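PDB 3D3Z: actibind from Aspergillus niger, which is a T2-family ribonuclease that cleaves RNA, probably with little base specificity and a preference for adenylic acid. Local coordinates for residues 137-140 and 141-145; 9-12 and 13-16; 168-171 and 172-175. All coordinates share one frame; numbering follows the deposited sequence.

Contact 1 of 3, residues 137-140 and 141-145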
# COMPACT_ATOMS: atom_id res chain seq x y z
N GLY A 137 -6.25 -12.76 5.64
CA GLY A 137 -4.83 -12.99 5.84
C GLY A 137 -4.00 -12.85 4.57
O GLY A 137 -2.87 -12.32 4.62
N ASP A 138 -4.54 -13.35 3.45
CA ASP A 138 -3.84 -13.25 2.18
C ASP A 138 -3.62 -11.77 1.78
O ASP A 138 -2.58 -11.44 1.16
CB ASP A 138 -4.58 -13.96 1.06
CG ASP A 138 -4.45 -15.50 1.10
OD1 ASP A 138 -3.66 -16.07 1.89
OD2 ASP A 138 -5.16 -16.07 0.27
N PHE A 139 -4.62 -10.94 2.05
CA PHE A 139 -4.58 -9.50 1.77
C PHE A 139 -3.41 -8.85 2.54
O PHE A 139 -2.50 -8.28 1.93
CB PHE A 139 -5.92 -8.84 2.08
CG PHE A 139 -5.83 -7.30 2.23
CD1 PHE A 139 -5.93 -6.47 1.13
CD2 PHE A 139 -5.60 -6.74 3.45
CE1 PHE A 139 -5.83 -5.10 1.27
CE2 PHE A 139 -5.53 -5.35 3.62
CZ PHE A 139 -5.65 -4.55 2.50
N PHE A 140 -3.32 -9.08 3.84
CA PHE A 140 -2.25 -8.54 4.66
C PHE A 140 -0.90 -9.01 4.19
O PHE A 140 -0.04 -8.18 3.94
CB PHE A 140 -2.49 -8.83 6.12
CG PHE A 140 -3.54 -7.94 6.69
CD1 PHE A 140 -3.23 -6.62 7.01
CD2 PHE A 140 -4.85 -8.34 6.82
CE1 PHE A 140 -4.16 -5.74 7.45
CE2 PHE A 140 -5.81 -7.46 7.28
CZ PHE A 140 -5.45 -6.14 7.61
N GLN A 141 -0.79 -10.30 3.89
CA GLN A 141 0.41 -10.84 3.22
C GLN A 141 0.76 -10.15 1.89
O GLN A 141 1.91 -9.79 1.69
CB GLN A 141 0.34 -12.38 3.04
CG GLN A 141 1.71 -12.96 2.62
CD GLN A 141 2.80 -12.78 3.66
OE1 GLN A 141 2.73 -13.33 4.75
NE2 GLN A 141 3.89 -12.12 3.27
N GLN A 142 -0.21 -9.93 1.03
CA GLN A 142 -0.01 -9.31 -0.30
C GLN A 142 0.51 -7.86 -0.14
O GLN A 142 1.44 -7.45 -0.79
CB GLN A 142 -1.34 -9.32 -1.05
CG GLN A 142 -1.28 -8.80 -2.49
CD GLN A 142 -0.32 -9.53 -3.37
OE1 GLN A 142 -0.29 -10.76 -3.38
NE2 GLN A 142 0.45 -8.79 -4.14
N VAL A 143 -0.13 -7.08 0.75
CA VAL A 143 0.31 -5.67 1.01
C VAL A 143 1.78 -5.66 1.39
O VAL A 143 2.64 -4.93 0.83
CB VAL A 143 -0.56 -4.99 2.11
CG1 VAL A 143 -0.04 -3.54 2.34
CG2 VAL A 143 -2.01 -5.02 1.70
N VAL A 144 2.12 -6.54 2.32
CA VAL A 144 3.49 -6.70 2.80
C VAL A 144 4.43 -7.09 1.67
O VAL A 144 5.52 -6.49 1.50
CB VAL A 144 3.60 -7.71 3.99
CG1 VAL A 144 5.09 -8.19 4.22
CG2 VAL A 144 3.06 -7.07 5.32
N ASP A 145 4.01 -8.06 0.86
CA ASP A 145 4.84 -8.52 -0.25
C ASP A 145 5.17 -7.36 -1.22
O ASP A 145 6.31 -7.21 -1.66
CB ASP A 145 4.17 -9.66 -1.03
CG ASP A 145 4.13 -10.97 -0.26
OD1 ASP A 145 4.86 -11.13 0.74
OD2 ASP A 145 3.40 -11.86 -0.71

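Contact 2 of 3, residues 9-12 and 13-16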
# COMPACT_ATOMS: atom_id res chain seq x y z
N SER A 9 -2.63 -12.59 -18.36
CA SER A 9 -3.96 -12.03 -18.12
C SER A 9 -3.97 -10.54 -18.55
O SER A 9 -2.92 -9.89 -18.46
CB SER A 9 -4.33 -12.17 -16.64
OG SER A 9 -4.47 -13.52 -16.25
N PRO A 10 -5.13 -10.02 -18.99
CA PRO A 10 -5.17 -8.63 -19.44
C PRO A 10 -5.09 -7.61 -18.27
O PRO A 10 -5.73 -7.78 -17.20
CB PRO A 10 -6.52 -8.54 -20.12
CG PRO A 10 -7.37 -9.52 -19.40
CD PRO A 10 -6.47 -10.63 -19.06
N LEU A 11 -4.32 -6.54 -18.52
CA LEU A 11 -4.01 -5.53 -17.53
C LEU A 11 -5.26 -4.73 -17.16
O LEU A 11 -6.02 -4.28 -18.05
CB LEU A 11 -2.90 -4.62 -18.08
CG LEU A 11 -2.04 -3.78 -17.19
CD1 LEU A 11 -1.22 -4.50 -16.13
CD2 LEU A 11 -1.10 -3.01 -18.16
N SER A 12 -5.50 -4.59 -15.86
CA SER A 12 -6.61 -3.78 -15.38
C SER A 12 -6.40 -2.30 -15.82
O SER A 12 -5.28 -1.87 -16.02
CB SER A 12 -6.77 -3.87 -13.84
OG SER A 12 -5.58 -3.49 -13.18
N CYS A 13 -7.51 -1.60 -15.94
CA CYS A 13 -7.62 -0.21 -16.40
C CYS A 13 -7.17 0.03 -17.83
O CYS A 13 -7.86 0.76 -18.53
CB CYS A 13 -6.89 0.80 -15.49
SG CYS A 13 -7.67 1.04 -13.94
N GLN A 14 -6.02 -0.54 -18.21
CA GLN A 14 -5.44 -0.38 -19.53
C GLN A 14 -6.13 -1.23 -20.59
O GLN A 14 -5.79 -1.08 -21.76
CB GLN A 14 -3.91 -0.63 -19.49
CG GLN A 14 -3.17 0.30 -18.49
CD GLN A 14 -1.62 0.29 -18.56
OE1 GLN A 14 -1.04 0.44 -19.64
NE2 GLN A 14 -0.95 0.18 -17.38
N THR A 15 -7.09 -2.10 -20.20
CA THR A 15 -7.85 -2.92 -21.15
C THR A 15 -9.33 -2.88 -20.82
O THR A 15 -9.72 -2.53 -19.73
CB THR A 15 -7.35 -4.44 -21.21
OG1 THR A 15 -7.59 -5.11 -19.96
CG2 THR A 15 -5.86 -4.54 -21.52
N ASP A 16 -10.16 -3.29 -21.78
CA ASP A 16 -11.59 -3.31 -21.61
C ASP A 16 -12.12 -4.75 -21.40
O ASP A 16 -12.50 -5.43 -22.36
CB ASP A 16 -12.31 -2.69 -22.82
CG ASP A 16 -13.79 -2.62 -22.61
OD1 ASP A 16 -14.18 -2.60 -21.44
OD2 ASP A 16 -14.58 -2.62 -23.57

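Contact 3 of 3, residues 168-171 and 172-175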
# COMPACT_ATOMS: atom_id res chain seq x y z
N THR A 168 16.74 20.92 2.85
CA THR A 168 15.41 20.87 2.26
C THR A 168 15.56 20.38 0.85
O THR A 168 16.66 20.35 0.30
CB THR A 168 14.64 22.22 2.26
OG1 THR A 168 15.30 23.17 1.40
CG2 THR A 168 14.47 22.78 3.68
N TYR A 169 14.44 19.98 0.26
CA TYR A 169 14.49 19.22 -0.97
C TYR A 169 13.48 19.69 -1.97
O TYR A 169 12.48 20.34 -1.63
CB TYR A 169 14.32 17.69 -0.69
CG TYR A 169 15.40 17.08 0.17
CD1 TYR A 169 16.64 16.77 -0.37
CD2 TYR A 169 15.19 16.81 1.53
CE1 TYR A 169 17.63 16.23 0.42
CE2 TYR A 169 16.18 16.26 2.33
CZ TYR A 169 17.39 15.97 1.76
OH TYR A 169 18.39 15.40 2.52
N LYS A 170 13.78 19.36 -3.23
CA LYS A 170 12.92 19.70 -4.37
C LYS A 170 11.98 18.55 -4.73
O LYS A 170 12.39 17.41 -4.79
CB LYS A 170 13.79 20.11 -5.59
CG LYS A 170 14.42 21.54 -5.41
CD LYS A 170 15.84 21.67 -6.01
CE LYS A 170 16.83 22.56 -5.17
NZ LYS A 170 18.27 22.52 -5.74
N LEU A 171 10.74 18.87 -5.04
CA LEU A 171 9.75 17.86 -5.36
C LEU A 171 10.18 16.96 -6.50
O LEU A 171 9.97 15.74 -6.45
CB LEU A 171 8.41 18.49 -5.68
CG LEU A 171 7.24 17.56 -5.94
CD1 LEU A 171 7.02 16.51 -4.79
CD2 LEU A 171 5.99 18.39 -6.17
N SER A 172 10.73 17.57 -7.55
CA SER A 172 11.07 16.84 -8.75
C SER A 172 12.17 15.84 -8.46
O SER A 172 12.21 14.80 -9.09
CB SER A 172 11.48 17.81 -9.90
OG SER A 172 12.86 18.15 -9.77
N ASP A 173 13.09 16.16 -7.55
CA ASP A 173 14.16 15.24 -7.17
C ASP A 173 13.59 14.00 -6.42
O ASP A 173 14.04 12.86 -6.67
CB ASP A 173 15.21 15.94 -6.30
CG ASP A 173 16.17 16.87 -7.14
OD1 ASP A 173 16.14 16.78 -8.37
OD2 ASP A 173 16.95 17.63 -6.54
N ILE A 174 12.65 14.27 -5.51
CA ILE A 174 11.93 13.24 -4.72
C ILE A 174 11.20 12.31 -5.69
O ILE A 174 11.35 11.09 -5.64
CB ILE A 174 10.92 13.88 -3.71
CG1 ILE A 174 11.67 14.63 -2.59
CG2 ILE A 174 9.94 12.81 -3.10
CD1 ILE A 174 10.82 15.62 -1.85
N GLU A 175 10.41 12.91 -6.57
CA GLU A 175 9.68 12.20 -7.61
C GLU A 175 10.53 11.34 -8.53
O GLU A 175 10.13 10.21 -8.89
CB GLU A 175 8.89 13.19 -8.45
CG GLU A 175 7.69 13.76 -7.72
CD GLU A 175 6.96 14.79 -8.51
OE1 GLU A 175 7.61 15.44 -9.37
OE2 GLU A 175 5.75 14.98 -8.27
O HOH W 1 16.48 18.14 -3.80

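Contact 1 of 3, residues 137-140 and 141-145
Gln141 N donates to Gly137 O (3.0 Å), and Gln141 CB packs against the carbonyl oxygens of Gly137 and Asp138, 3.6 Å from each. The rest of the Gln141 side chain, bent at chi2, turns its amide toward the next turn of helix 134-147, where NE2 bonds Asp145 OD1 at 2.9 Å; OD1 is approached from above the carboxylate plane, 42° out of it.

Phe140 joins the following turn through its carbonyl: Phe140 O accepts the amide of Val144, 3.2 Å from Val144 N, and also meets CB and CG2 of that valine. Its CG takes the position beside the backbone N, and the face of its ring receives CD2 of Phe139, 3.8 Å above the plane.

Val143 lays one methyl over the ring of Phe139. CG2 stands 3.9 Å from the ring centroid and 16° off its normal, which identifies a CH-pi contact with the face, displaced toward the CZ side. The torsions account for it: CG of Phe139 is anti to its backbone N (chi1 162°), whereas CG2 of Val143 lies beside its own N and so faces back down the helix. An almost straight bond from Val143 N to Phe139 O, 2.9 Å, ties the backbones.

Outside the helix, Trp112 meets the Phe139 ring edge-to-face, Trp95 meets Phe140, and Val143 reaches Ile50 and Leu53 of strand 49-56. The pattern is that of an amphipathic alpha-helix in the T2 ribonuclease core: its aromatic side places Phe139 about 5 Å, side chain to side chain, from Glu111 and His115, the predicted active-site residues.

Contact 2 of 3, residues 9-12 and 13-16
The chain reverses at Ser12-Cys13-Gln14, where Cys13 takes a positive phi (63°, psi -45°) and Gln14 N comes within 2.7 Å of Ser12 O. These values define a classic gamma-turn, closed by the i+2 to i hydrogen bond from Gln14 N to Ser12 O in a seven-membered ring. The bond is short but poorly directed at the acceptor: the C=O...N angle is only 93° and the donor sits above the carbonyl plane, as so tight a ring requires.

Leu11, just before the turn, and Gln14, at its end, run their side chains alongside each other in the same direction. Leu11 supplies one branch, CD2, which touches the Gln14 chain along its length, 3.9 Å from Gln14 CB and 3.4 Å from Gln14 CD. The glutamine chain, extended beyond CG, lies along this leucine branch.

Ser12 and Cys13 fasten the turn to the rest of the protein. Ser12 OG takes part in hydrogen bonds with Gly28 O and Val205 N, and its backbone also pairs with Val205 of strand 195-206, while the SG of Cys13 is joined to that of Cys58 in a disulfide. Asn204 of the same strand touches Leu11, Ser12 and Cys13, so this surface loop, which precedes strand 29-35, lies on the outer part of the fold against the sheet.

Thr15 closes back over Leu11 and Pro10. With OG1 held between the backbone N and the carbonyl carbon, its hydroxyl faces the earlier residues and stands 3.6 Å from Pro10 CB. Thr15 OG1 is 2.6 Å from Leu11 O; the same hydroxyl also reaches Asn17 OD1, and the geometry does not settle which of the two takes the proton.

Contact 3 of 3, residues 168-171 and 172-175
This is the N-terminal end of helix 171-179, with Lys170 at the N-cap and Asp173 three residues further on, at N3. Lys170 O starts the helical bonding: Ile174 N lies 3.2 Å from it with an N-H...O angle of 166°, while Asp173 N, bent to 124°, adds a weak second bond. Leu171 O follows by accepting Glu175 N at 2.9 Å.

In a capping box the N3 side chain bonds the N-cap amide directly. Asp173 OD2 is 4.9 Å from Lys170 N, and a water spans the gap instead, accepting from Lys170 N at 3.0 Å and donating to Asp173 OD2 at 2.8 Å. A carboxylate at this end would probably interact favourably with the helix dipole.

Glu175 lies obliquely across Leu171. Its CG is beside the backbone N (chi1 -72°) and the chain then runs straight, carrying OE2 to 3.8 Å from Leu171 CG; the same oxygen forms a salt bridge with Arg219. On the inner side Leu171 and Ile174 meet Val189 of strand 188-192, and Ile174 CD1 touches Tyr169 CB at 4.2 Å, the tyrosine hydroxyl being hydrogen-bonded to Thr162 O.

Along the chain the order is contact 2, contact 1, contact 3, each finishing before the next begins. Contacts 1 and 2 have centres about 22 Å apart, 1 and 3 about 30 Å, 2 and 3 about 32 Å, and none touches another. What they share is the antiparallel sheet: contact 1 packs on strand 49-56, contact 2 is attached to strand 195-206, and contact 3 rests on strand 188-192. Contacts 1 and 3 lie on opposite sides of the chain's centre. The sheet thus carries separate local elements: a helix whose apolar side is buried, near the predicted active site, and a surface turn and a helix start away from the annotated sites.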